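Local coordinates for protein Cap5O (Staphylococcus aureus, PDB 3OJO) that probably oxidises UDP-N-acetylmannosamine, using NAD as the electron acceptor, in the biosynthesis of the staphylococcal capsular polysaccharide, at residues I89-P94 with M109-S114; E128-P133 with G267-V272; V17-I22 with Q45-L50. All blocks are in the same frame, centred on the assembly; numbering follows the deposited sequence.

How the contacts relate
All three contacts are largely buried, and each has one segment that hydrogen-bonds NAD. Contacts 1 and 3 belong to the Rossmann domain and follow one plan: a loop leaving a parallel strand carries the cofactor, while apolar side chains pack on a helix. They join directly, A90 N to V17 O, and the side chains of A111 and V17 also touch. Contact 2 differs in chemistry and reach, setting a loop of the NAD-binding domain against one of the central domain through a threonine methyl and a disulfide sulfur. S129 OG to V91 O and E128 N to I89 O tie it to contact 1. Contacts 2 and 3 touch through E128 and I22, and share NAD.

Contact 1 of 3, residues I89-P94 with M109-S114; sequences IAVPTP and MRALDS. With NAD (nicotinamide-adenine-dinucleotide), chain J.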
loop_
_atom_site.group_PDB
_atom_site.type_symbol
_atom_site.label_atom_id
_atom_site.label_comp_id
_atom_site.label_asym_id
_atom_site.label_seq_id
_atom_site.Cartn_x
_atom_site.Cartn_y
_atom_site.Cartn_z
ATOM N N ILE B 89 16.619 24.207 -12.650
ATOM C CA ILE B 89 15.440 24.017 -13.494
ATOM C C ILE B 89 14.272 23.670 -12.560
ATOM O O ILE B 89 14.315 22.649 -11.856
ATOM C CB ILE B 89 15.683 22.972 -14.607
ATOM C CG1 ILE B 89 16.775 23.475 -15.582
ATOM C CG2 ILE B 89 14.380 22.616 -15.349
ATOM C CD1 ILE B 89 17.636 22.404 -16.183
ATOM N N ALA B 90 13.256 24.544 -12.547
ATOM C CA ALA B 90 12.039 24.438 -11.735
ATOM C C ALA B 90 10.800 24.695 -12.615
ATOM O O ALA B 90 9.850 25.352 -12.183
ATOM C CB ALA B 90 12.090 25.441 -10.597
ATOM N N VAL B 91 10.824 24.169 -13.855
ATOM C CA VAL B 91 9.739 24.277 -14.835
ATOM C C VAL B 91 8.686 23.164 -14.546
ATOM O O VAL B 91 8.992 22.251 -13.768
ATOM C CB VAL B 91 10.263 24.250 -16.304
ATOM C CG1 VAL B 91 11.285 25.356 -16.556
ATOM C CG2 VAL B 91 10.843 22.886 -16.657
ATOM N N PRO B 92 7.462 23.181 -15.129
ATOM C CA PRO B 92 6.517 22.098 -14.820
ATOM C C PRO B 92 6.782 20.796 -15.577
ATOM O O PRO B 92 7.451 20.772 -16.615
ATOM C CB PRO B 92 5.145 22.694 -15.178
ATOM C CG PRO B 92 5.425 24.039 -15.800
ATOM C CD PRO B 92 6.877 24.148 -16.076
ATOM N N THR B 93 6.278 19.701 -15.024
ATOM C CA THR B 93 6.370 18.374 -15.642
ATOM C C THR B 93 4.941 17.912 -15.816
ATOM O O THR B 93 4.391 17.274 -14.922
ATOM C CB THR B 93 7.277 17.417 -14.879
ATOM O OG1 THR B 93 6.750 17.268 -13.584
ATOM C CG2 THR B 93 8.689 17.912 -14.806
ATOM N N PRO B 94 4.285 18.340 -16.924
ATOM C CA PRO B 94 2.871 17.986 -17.124
ATOM C C PRO B 94 2.620 16.482 -17.231
ATOM O O PRO B 94 3.560 15.685 -17.367
ATOM C CB PRO B 94 2.501 18.731 -18.417
ATOM C CG PRO B 94 3.594 19.726 -18.634
ATOM C CD PRO B 94 4.809 19.103 -18.080
ATOM N N MET B 109 13.629 19.538 -20.711
ATOM C CA MET B 109 14.576 19.407 -21.802
ATOM C C MET B 109 14.653 20.707 -22.617
ATOM O O MET B 109 15.750 21.149 -22.956
ATOM C CB MET B 109 14.293 18.154 -22.635
ATOM C CG MET B 109 14.490 16.845 -21.856
ATOM S SD MET B 109 16.086 16.705 -21.010
ATOM C CE MET B 109 15.597 16.086 -19.559
ATOM N N ARG B 110 13.502 21.380 -22.821
ATOM C CA ARG B 110 13.446 22.695 -23.471
ATOM C C ARG B 110 14.228 23.692 -22.619
ATOM O O ARG B 110 15.038 24.434 -23.164
ATOM C CB ARG B 110 11.990 23.160 -23.604
ATOM C CG ARG B 110 11.505 23.272 -25.024
ATOM C CD ARG B 110 10.000 23.468 -25.091
ATOM N NE ARG B 110 9.285 22.196 -25.229
ATOM C CZ ARG B 110 7.969 22.053 -25.093
ATOM N NH1 ARG B 110 7.209 23.097 -24.793
ATOM N NH2 ARG B 110 7.407 20.860 -25.242
ATOM N N ALA B 111 14.010 23.667 -21.272
ATOM C CA ALA B 111 14.706 24.497 -20.298
ATOM C C ALA B 111 16.197 24.171 -20.259
ATOM O O ALA B 111 17.005 25.075 -20.039
ATOM C CB ALA B 111 14.102 24.319 -18.917
ATOM N N LEU B 112 16.567 22.877 -20.460
ATOM C CA LEU B 112 17.970 22.474 -20.512
ATOM C C LEU B 112 18.643 23.100 -21.742
ATOM O O LEU B 112 19.736 23.652 -21.604
ATOM C CB LEU B 112 18.161 20.946 -20.457
ATOM C CG LEU B 112 19.632 20.426 -20.351
ATOM C CD1 LEU B 112 20.350 20.937 -19.092
ATOM C CD2 LEU B 112 19.696 18.906 -20.438
ATOM N N ASP B 113 17.946 23.110 -22.903
ATOM C CA ASP B 113 18.455 23.703 -24.150
ATOM C C ASP B 113 18.668 25.222 -24.097
ATOM O O ASP B 113 19.519 25.731 -24.832
ATOM C CB ASP B 113 17.598 23.325 -25.361
ATOM C CG ASP B 113 17.672 21.881 -25.782
ATOM O OD1 ASP B 113 16.656 21.360 -26.289
ATOM O OD2 ASP B 113 18.749 21.264 -25.609
ATOM N N SER B 114 17.910 25.941 -23.239
ATOM C CA SER B 114 18.016 27.403 -23.052
ATOM C C SER B 114 19.295 27.785 -22.291
ATOM O O SER B 114 19.839 28.873 -22.478
ATOM C CB SER B 114 16.791 27.933 -22.306
ATOM O OG SER B 114 16.890 27.801 -20.895
HETATM P PA NAD J . 4.210 26.326 -12.093
HETATM O O1A NAD J . 3.331 26.087 -13.257
HETATM O O2A NAD J . 3.523 27.095 -11.035
HETATM O O5B NAD J . 5.514 27.125 -12.591
HETATM C C5B NAD J . 6.195 26.777 -13.766
HETATM C C4B NAD J . 6.720 28.054 -14.379
HETATM O O4B NAD J . 7.778 27.747 -15.262
HETATM C C3B NAD J . 5.654 28.828 -15.166
HETATM O O3B NAD J . 5.715 30.205 -14.808
HETATM C C2B NAD J . 6.132 28.683 -16.605
HETATM O O2B NAD J . 5.789 29.779 -17.429
HETATM C C1B NAD J . 7.634 28.533 -16.437
HETATM N N9A NAD J . 8.231 27.843 -17.591
HETATM C C8A NAD J . 7.685 26.778 -18.275
HETATM N N7A NAD J . 8.579 26.350 -19.194
HETATM C C5A NAD J . 9.679 27.136 -19.105
HETATM C C6A NAD J . 10.876 27.147 -19.823
HETATM N N6A NAD J . 11.051 26.240 -20.790
HETATM N N1A NAD J . 11.852 28.089 -19.507
HETATM C C2A NAD J . 11.647 28.999 -18.483
HETATM N N3A NAD J . 10.459 28.986 -17.779
HETATM C C4A NAD J . 9.490 28.070 -18.084
HETATM O O3 NAD J . 4.765 24.898 -11.567
HETATM P PN NAD J . 5.327 24.650 -10.085
HETATM O O1N NAD J . 4.162 24.405 -9.198
HETATM O O2N NAD J . 6.321 25.699 -9.747
HETATM O O5D NAD J . 6.067 23.254 -10.225
HETATM C C5D NAD J . 6.909 22.971 -11.312
HETATM C C4D NAD J . 7.246 21.484 -11.261
HETATM O O4D NAD J . 7.913 21.174 -10.047
HETATM C C3D NAD J . 6.023 20.567 -11.224
HETATM O O3D NAD J . 5.328 20.395 -12.445
HETATM C C2D NAD J . 6.675 19.296 -10.738
HETATM O O2D NAD J . 7.534 18.820 -11.741
HETATM C C1D NAD J . 7.591 19.846 -9.656
HETATM N N1N NAD J . 6.852 19.764 -8.375
HETATM C C2N NAD J . 6.137 20.827 -7.869
HETATM C C3N NAD J . 5.428 20.680 -6.667
HETATM C C7N NAD J . 5.016 21.891 -5.877
HETATM O O7N NAD J . 5.255 21.878 -4.483
HETATM N N7N NAD J . 4.418 22.920 -6.491
HETATM C C4N NAD J . 5.423 19.441 -6.009
HETATM C C5N NAD J . 6.116 18.357 -6.545
HETATM C C6N NAD J . 6.813 18.539 -7.742
#
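In the Rossmann fold of the NAD-binding domain, the chain leaves strand 86-89 through a loop and returns as helix 106-115, and here I89 and V91 of the strand end and loop pack against A111 and L112 of that helix. The joint is entirely apolar. A111 turns its CB toward the loop and sets this methyl against two branched side chains that lie side by side: V91 CG1 lies 3.8 Å from A111 CB, and I89 CG2 lies 4.0 Å from the same methyl. Further along I89, CD1 meets L112 CD1 at 4.2 Å. The two branches of I89 thus divide the work, the short one going to the alanine and the long one to the leucine; chi1 of -64° puts CG1 beside the backbone N and CG2 anti to it, facing A111.

V91 has a second task. Its CG1, wedged against A111, also sits over one face of the adenine of NAD, 3.5 Å from C5A, so the same methyl serves both helix packing and base binding. P92 continues this surface with CD against C8A. Beyond it the loop turns polar as it passes the ribose of the nicotinamide half. T93 is a residue of the NAD site, and its backbone N donates to NAD O3D over 2.8 Å in a fairly straight bond of 161°. The T93 hydroxyl takes the neighbouring oxygen: with chi1 at 60°, OG1 stands between the backbone N and the carbonyl carbon and meets NAD O2D at 2.5 Å, a close pair in which either oxygen could be the donor.

Contact 2 of 3, residues E128-P133 with G267-V272; sequences ESTIAP and GHCLAV. With NAD (nicotinamide-adenine-dinucleotide), chain J.
The nicotinamide ring of NAD lies beside T130, with C269 on the other side of the threonine. T130 OG1 comes to the edge of the ring at C6N, 3.0 Å away and close to the ring plane, while I22 CG1 stands off to one side of that plane, past the rim at C2N (3.6 Å). The other branch of T130 turns to the cysteine: CG2, anti to the backbone N (chi1 -62°), reaches C269 SG at 4.0 Å, a van der Waals contact between methyl and sulfur. That sulfur is already joined to C103 in a disulfide, so it meets T130 in the oxidised form of the enzyme. The backbone N of T130 donates to NAD O2D, 2.9 Å away, at 163°.

The loops run nearly alongside, their touching parts 18° apart, and approach again where A132 CB lies 4.3 Å from V272 O. An inverse gamma turn centred on A271, closed by V272 N to L270 O (2.8 Å), bends the loop 267-272 just before V272.

P133 packs on I241 of the second subunit. Helix 208-238 backs both loops: L216 touches both T130 and P133, and N219 is bonded to the C269 carbonyl. V272 rests on helix 275-280.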
loop_
_atom_site.group_PDB
_atom_site.type_symbol
_atom_site.label_atom_id
_atom_site.label_comp_id
_atom_site.label_asym_id
_atom_site.label_seq_id
_atom_site.Cartn_x
_atom_site.Cartn_y
_atom_site.Cartn_z
ATOM N N GLU B 128 15.103 20.623 -10.112
ATOM C CA GLU B 128 14.192 20.587 -8.960
ATOM C C GLU B 128 12.818 20.006 -9.333
ATOM O O GLU B 128 12.087 19.555 -8.460
ATOM C CB GLU B 128 14.031 21.975 -8.341
ATOM C CG GLU B 128 15.061 22.301 -7.275
ATOM C CD GLU B 128 14.792 23.568 -6.477
ATOM O OE1 GLU B 128 13.799 24.274 -6.781
ATOM O OE2 GLU B 128 15.586 23.864 -5.553
ATOM N N SER B 129 12.484 20.014 -10.620
ATOM C CA SER B 129 11.252 19.500 -11.210
ATOM C C SER B 129 11.161 17.982 -11.047
ATOM O O SER B 129 12.188 17.301 -10.959
ATOM C CB SER B 129 11.233 19.827 -12.705
ATOM O OG SER B 129 11.404 21.213 -12.932
ATOM N N THR B 130 9.942 17.450 -11.065
ATOM C CA THR B 130 9.737 16.011 -10.955
ATOM C C THR B 130 10.206 15.349 -12.216
ATOM O O THR B 130 9.790 15.750 -13.305
ATOM C CB THR B 130 8.285 15.696 -10.607
ATOM O OG1 THR B 130 8.030 16.300 -9.335
ATOM C CG2 THR B 130 8.016 14.190 -10.537
ATOM N N ILE B 131 11.110 14.372 -12.093
ATOM C CA ILE B 131 11.626 13.680 -13.268
ATOM C C ILE B 131 11.528 12.177 -13.148
ATOM O O ILE B 131 11.684 11.636 -12.045
ATOM C CB ILE B 131 13.027 14.180 -13.690
ATOM C CG1 ILE B 131 14.069 13.941 -12.592
ATOM C CG2 ILE B 131 12.980 15.641 -14.189
ATOM C CD1 ILE B 131 15.413 14.440 -12.898
ATOM N N ALA B 132 11.294 11.500 -14.291
ATOM C CA ALA B 132 11.211 10.040 -14.358
ATOM C C ALA B 132 12.573 9.452 -14.032
ATOM O O ALA B 132 13.584 10.102 -14.305
ATOM C CB ALA B 132 10.755 9.594 -15.738
ATOM N N PRO B 133 12.654 8.248 -13.424
ATOM C CA PRO B 133 13.978 7.688 -13.108
ATOM C C PRO B 133 14.819 7.503 -14.359
ATOM O O PRO B 133 14.290 7.191 -15.431
ATOM C CB PRO B 133 13.652 6.372 -12.402
ATOM C CG PRO B 133 12.257 6.536 -11.930
ATOM C CD PRO B 133 11.583 7.315 -13.017
ATOM N N GLY B 267 -3.280 15.777 -9.849
ATOM C CA GLY B 267 -1.924 16.333 -9.840
ATOM C C GLY B 267 -0.798 15.422 -10.309
ATOM O O GLY B 267 -0.796 14.951 -11.451
ATOM N N HIS B 268 0.172 15.198 -9.404
ATOM C CA HIS B 268 1.399 14.378 -9.460
ATOM C C HIS B 268 1.473 13.201 -10.457
ATOM O O HIS B 268 0.454 12.583 -10.780
ATOM C CB HIS B 268 1.718 13.854 -8.045
ATOM C CG HIS B 268 0.561 13.168 -7.373
ATOM N ND1 HIS B 268 -0.350 13.873 -6.595
ATOM C CD2 HIS B 268 0.198 11.864 -7.394
ATOM C CE1 HIS B 268 -1.231 12.978 -6.170
ATOM N NE2 HIS B 268 -0.944 11.757 -6.622
ATOM N N CYS B 269 2.707 12.852 -10.876
ATOM C CA CYS B 269 2.984 11.749 -11.792
ATOM C C CYS B 269 3.820 10.638 -11.145
ATOM O O CYS B 269 4.560 10.893 -10.188
ATOM C CB CYS B 269 3.570 12.241 -13.112
ATOM S SG CYS B 269 4.845 13.524 -12.955
ATOM N N LEU B 270 3.650 9.389 -11.631
ATOM C CA LEU B 270 4.208 8.176 -11.021
ATOM C C LEU B 270 5.588 7.663 -11.462
ATOM O O LEU B 270 6.176 8.206 -12.400
ATOM C CB LEU B 270 3.168 7.046 -11.053
ATOM C CG LEU B 270 1.770 7.360 -10.590
ATOM C CD1 LEU B 270 0.928 6.116 -10.631
ATOM C CD2 LEU B 270 1.749 7.972 -9.187
ATOM N N ALA B 271 6.086 6.593 -10.765
ATOM C CA ALA B 271 7.363 5.878 -10.952
ATOM C C ALA B 271 7.426 5.065 -12.275
ATOM O O ALA B 271 7.866 3.906 -12.306
ATOM C CB ALA B 271 7.648 4.981 -9.744
ATOM N N VAL B 272 6.999 5.697 -13.375
ATOM C CA VAL B 272 7.011 5.074 -14.691
ATOM C C VAL B 272 7.647 5.979 -15.718
ATOM O O VAL B 272 7.191 7.108 -15.920
ATOM C CB VAL B 272 5.635 4.521 -15.145
ATOM C CG1 VAL B 272 5.356 3.153 -14.522
ATOM C CG2 VAL B 272 4.504 5.507 -14.848
HETATM P PA NAD J . 4.210 26.326 -12.093
HETATM O O1A NAD J . 3.331 26.087 -13.257
HETATM O O2A NAD J . 3.523 27.095 -11.035
HETATM O O5B NAD J . 5.514 27.125 -12.591
HETATM C C5B NAD J . 6.195 26.777 -13.766
HETATM C C4B NAD J . 6.720 28.054 -14.379
HETATM O O4B NAD J . 7.778 27.747 -15.262
HETATM C C3B NAD J . 5.654 28.828 -15.166
HETATM O O3B NAD J . 5.715 30.205 -14.808
HETATM C C2B NAD J . 6.132 28.683 -16.605
HETATM O O2B NAD J . 5.789 29.779 -17.429
HETATM C C1B NAD J . 7.634 28.533 -16.437
HETATM N N9A NAD J . 8.231 27.843 -17.591
HETATM C C8A NAD J . 7.685 26.778 -18.275
HETATM N N7A NAD J . 8.579 26.350 -19.194
HETATM C C5A NAD J . 9.679 27.136 -19.105
HETATM C C6A NAD J . 10.876 27.147 -19.823
HETATM N N6A NAD J . 11.051 26.240 -20.790
HETATM N N1A NAD J . 11.852 28.089 -19.507
HETATM C C2A NAD J . 11.647 28.999 -18.483
HETATM N N3A NAD J . 10.459 28.986 -17.779
HETATM C C4A NAD J . 9.490 28.070 -18.084
HETATM O O3 NAD J . 4.765 24.898 -11.567
HETATM P PN NAD J . 5.327 24.650 -10.085
HETATM O O1N NAD J . 4.162 24.405 -9.198
HETATM O O2N NAD J . 6.321 25.699 -9.747
HETATM O O5D NAD J . 6.067 23.254 -10.225
HETATM C C5D NAD J . 6.909 22.971 -11.312
HETATM C C4D NAD J . 7.246 21.484 -11.261
HETATM O O4D NAD J . 7.913 21.174 -10.047
HETATM C C3D NAD J . 6.023 20.567 -11.224
HETATM O O3D NAD J . 5.328 20.395 -12.445
HETATM C C2D NAD J . 6.675 19.296 -10.738
HETATM O O2D NAD J . 7.534 18.820 -11.741
HETATM C C1D NAD J . 7.591 19.846 -9.656
HETATM N N1N NAD J . 6.852 19.764 -8.375
HETATM C C2N NAD J . 6.137 20.827 -7.869
HETATM C C3N NAD J . 5.428 20.680 -6.667
HETATM C C7N NAD J . 5.016 21.891 -5.877
HETATM O O7N NAD J . 5.255 21.878 -4.483
HETATM N N7N NAD J . 4.418 22.920 -6.491
HETATM C C4N NAD J . 5.423 19.441 -6.009
HETATM C C5N NAD J . 6.116 18.357 -6.545
HETATM C C6N NAD J . 6.813 18.539 -7.742
#

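Contact 3 of 3, residues V17-I22 with Q45-L50; sequences VGLGYI and QTIDKL. With NAD (nicotinamide-adenine-dinucleotide), chain J.
L19, in the glycine-rich loop that leaves strand 13-17 of the Rossmann fold, is directed from CB toward T46, I47 and L50 of helix 44-51. CG lies anti to the carbonyl carbon (chi1 -57°), and the chain then stays extended to CD1, the branch that does the touching. CD1 meets L50 CD1 at 3.9 Å and I47 CD1 at 4.2 Å, so one methyl lies against two others; the leucine crosses I47 at about a right angle and L50 obliquely. T46 comes in from the backbone side, its CG2 4.3 Å from L19 O. L19 also touches S27 of helix 23-32.

The loop fits the GxGxxG pattern, with G18 and G20 here. At G20 the cofactor explains the lack of a side chain: CA is 3.2 Å from NAD O5B, which stands where a CB would be. L19 N is hydrogen-bonded to D41, a residue of the NAD site, while V17 CG1 packs on the adenine at C2A, 3.5 Å away. On the diphosphate side, Y21 N makes a weak bond to NAD O2A, which lies at the edge of the tyrosine ring and in its plane. I22 N grips the other phosphate more firmly, donating to NAD O2N at 3.0 Å and 156°.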
loop_
_atom_site.group_PDB
_atom_site.type_symbol
_atom_site.label_atom_id
_atom_site.label_comp_id
_atom_site.label_asym_id
_atom_site.label_seq_id
_atom_site.Cartn_x
_atom_site.Cartn_y
_atom_site.Cartn_z
ATOM N N VAL B 17 15.446 28.738 -13.573
ATOM C CA VAL B 17 14.637 28.605 -14.785
ATOM C C VAL B 17 13.245 28.061 -14.421
ATOM O O VAL B 17 13.107 26.901 -14.035
ATOM C CB VAL B 17 15.360 27.759 -15.856
ATOM C CG1 VAL B 17 14.571 27.696 -17.159
ATOM C CG2 VAL B 17 16.764 28.289 -16.100
ATOM N N GLY B 18 12.246 28.924 -14.530
ATOM C CA GLY B 18 10.870 28.621 -14.157
ATOM C C GLY B 18 10.555 29.377 -12.884
ATOM O O GLY B 18 11.231 29.195 -11.871
ATOM N N LEU B 19 9.604 30.302 -12.952
ATOM C CA LEU B 19 9.260 31.125 -11.789
ATOM C C LEU B 19 7.830 30.961 -11.285
ATOM O O LEU B 19 7.109 31.954 -11.110
ATOM C CB LEU B 19 9.591 32.609 -12.046
ATOM C CG LEU B 19 11.028 32.927 -12.413
ATOM C CD1 LEU B 19 11.120 34.304 -12.947
ATOM C CD2 LEU B 19 11.950 32.772 -11.234
ATOM N N GLY B 20 7.445 29.715 -11.032
ATOM C CA GLY B 20 6.135 29.401 -10.469
ATOM C C GLY B 20 6.204 29.237 -8.968
ATOM O O GLY B 20 7.016 29.896 -8.309
ATOM N N TYR B 21 5.383 28.331 -8.433
ATOM C CA TYR B 21 5.300 28.027 -6.998
ATOM C C TYR B 21 6.576 27.488 -6.380
ATOM O O TYR B 21 6.824 27.714 -5.197
ATOM C CB TYR B 21 4.061 27.164 -6.676
ATOM C CG TYR B 21 2.816 28.025 -6.596
ATOM C CD1 TYR B 21 2.444 28.639 -5.401
ATOM C CD2 TYR B 21 2.051 28.288 -7.731
ATOM C CE1 TYR B 21 1.331 29.479 -5.330
ATOM C CE2 TYR B 21 0.945 29.145 -7.679
ATOM C CZ TYR B 21 0.583 29.731 -6.474
ATOM O OH TYR B 21 -0.512 30.565 -6.412
ATOM N N ILE B 22 7.408 26.833 -7.196
ATOM C CA ILE B 22 8.711 26.296 -6.798
ATOM C C ILE B 22 9.837 27.336 -7.047
ATOM O O ILE B 22 10.522 27.721 -6.100
ATOM C CB ILE B 22 8.977 24.933 -7.509
ATOM C CG1 ILE B 22 8.011 23.818 -7.061
ATOM C CG2 ILE B 22 10.423 24.523 -7.398
ATOM C CD1 ILE B 22 8.188 23.308 -5.624
ATOM N N GLN B 45 3.706 37.782 -19.195
ATOM C CA GLN B 45 2.732 38.263 -18.213
ATOM C C GLN B 45 3.322 38.153 -16.801
ATOM O O GLN B 45 3.238 39.109 -16.036
ATOM C CB GLN B 45 1.418 37.476 -18.342
ATOM C CG GLN B 45 0.326 37.795 -17.305
ATOM C CD GLN B 45 -1.038 37.313 -17.763
ATOM O OE1 GLN B 45 -2.014 38.078 -17.822
ATOM N NE2 GLN B 45 -1.134 36.047 -18.159
ATOM N N THR B 46 3.972 37.013 -16.503
ATOM C CA THR B 46 4.674 36.708 -15.255
ATOM C C THR B 46 5.825 37.707 -15.041
ATOM O O THR B 46 5.918 38.297 -13.960
ATOM C CB THR B 46 5.114 35.209 -15.257
ATOM O OG1 THR B 46 3.952 34.403 -15.100
ATOM C CG2 THR B 46 6.133 34.866 -14.159
ATOM N N ILE B 47 6.686 37.884 -16.072
ATOM C CA ILE B 47 7.838 38.792 -16.081
ATOM C C ILE B 47 7.411 40.270 -15.885
ATOM O O ILE B 47 8.042 40.989 -15.102
ATOM C CB ILE B 47 8.716 38.569 -17.339
ATOM C CG1 ILE B 47 9.292 37.122 -17.410
ATOM C CG2 ILE B 47 9.819 39.656 -17.495
ATOM C CD1 ILE B 47 10.343 36.682 -16.263
ATOM N N ASP B 48 6.321 40.692 -16.555
ATOM C CA ASP B 48 5.776 42.049 -16.436
ATOM C C ASP B 48 5.304 42.318 -15.020
ATOM O O ASP B 48 5.635 43.359 -14.462
ATOM C CB ASP B 48 4.638 42.291 -17.455
ATOM C CG ASP B 48 5.060 42.348 -18.919
ATOM O OD1 ASP B 48 6.296 42.366 -19.193
ATOM O OD2 ASP B 48 4.164 42.341 -19.788
ATOM N N LYS B 49 4.579 41.359 -14.427
ATOM C CA LYS B 49 4.095 41.401 -13.044
ATOM C C LYS B 49 5.296 41.561 -12.095
ATOM O O LYS B 49 5.315 42.483 -11.274
ATOM C CB LYS B 49 3.295 40.121 -12.729
ATOM C CG LYS B 49 2.437 40.208 -11.460
ATOM C CD LYS B 49 1.011 39.722 -11.699
ATOM C CE LYS B 49 0.274 39.368 -10.416
ATOM N NZ LYS B 49 -0.085 40.558 -9.595
ATOM N N LEU B 50 6.323 40.712 -12.277
ATOM C CA LEU B 50 7.544 40.712 -11.480
ATOM C C LEU B 50 8.343 42.004 -11.619
ATOM O O LEU B 50 8.675 42.619 -10.605
ATOM C CB LEU B 50 8.391 39.453 -11.741
ATOM C CG LEU B 50 7.823 38.149 -11.172
ATOM C CD1 LEU B 50 8.504 36.961 -11.762
ATOM C CD2 LEU B 50 7.892 38.122 -9.668
HETATM P PA NAD J . 4.210 26.326 -12.093
HETATM O O1A NAD J . 3.331 26.087 -13.257
HETATM O O2A NAD J . 3.523 27.095 -11.035
HETATM O O5B NAD J . 5.514 27.125 -12.591
HETATM C C5B NAD J . 6.195 26.777 -13.766
HETATM C C4B NAD J . 6.720 28.054 -14.379
HETATM O O4B NAD J . 7.778 27.747 -15.262
HETATM C C3B NAD J . 5.654 28.828 -15.166
HETATM O O3B NAD J . 5.715 30.205 -14.808
HETATM C C2B NAD J . 6.132 28.683 -16.605
HETATM O O2B NAD J . 5.789 29.779 -17.429
HETATM C C1B NAD J . 7.634 28.533 -16.437
HETATM N N9A NAD J . 8.231 27.843 -17.591
HETATM C C8A NAD J . 7.685 26.778 -18.275
HETATM N N7A NAD J . 8.579 26.350 -19.194
HETATM C C5A NAD J . 9.679 27.136 -19.105
HETATM C C6A NAD J . 10.876 27.147 -19.823
HETATM N N6A NAD J . 11.051 26.240 -20.790
HETATM N N1A NAD J . 11.852 28.089 -19.507
HETATM C C2A NAD J . 11.647 28.999 -18.483
HETATM N N3A NAD J . 10.459 28.986 -17.779
HETATM C C4A NAD J . 9.490 28.070 -18.084
HETATM O O3 NAD J . 4.765 24.898 -11.567
HETATM P PN NAD J . 5.327 24.650 -10.085
HETATM O O1N NAD J . 4.162 24.405 -9.198
HETATM O O2N NAD J . 6.321 25.699 -9.747
HETATM O O5D NAD J . 6.067 23.254 -10.225
HETATM C C5D NAD J . 6.909 22.971 -11.312
HETATM C C4D NAD J . 7.246 21.484 -11.261
HETATM O O4D NAD J . 7.913 21.174 -10.047
HETATM C C3D NAD J . 6.023 20.567 -11.224
HETATM O O3D NAD J . 5.328 20.395 -12.445
HETATM C C2D NAD J . 6.675 19.296 -10.738
HETATM O O2D NAD J . 7.534 18.820 -11.741
HETATM C C1D NAD J . 7.591 19.846 -9.656
HETATM N N1N NAD J . 6.852 19.764 -8.375
HETATM C C2N NAD J . 6.137 20.827 -7.869
HETATM C C3N NAD J . 5.428 20.680 -6.667
HETATM C C7N NAD J . 5.016 21.891 -5.877
HETATM O O7N NAD J . 5.255 21.878 -4.483
HETATM N N7N NAD J . 4.418 22.920 -6.491
HETATM C C4N NAD J . 5.423 19.441 -6.009
HETATM C C5N NAD J . 6.116 18.357 -6.545
HETATM C C6N NAD J . 6.813 18.539 -7.742
#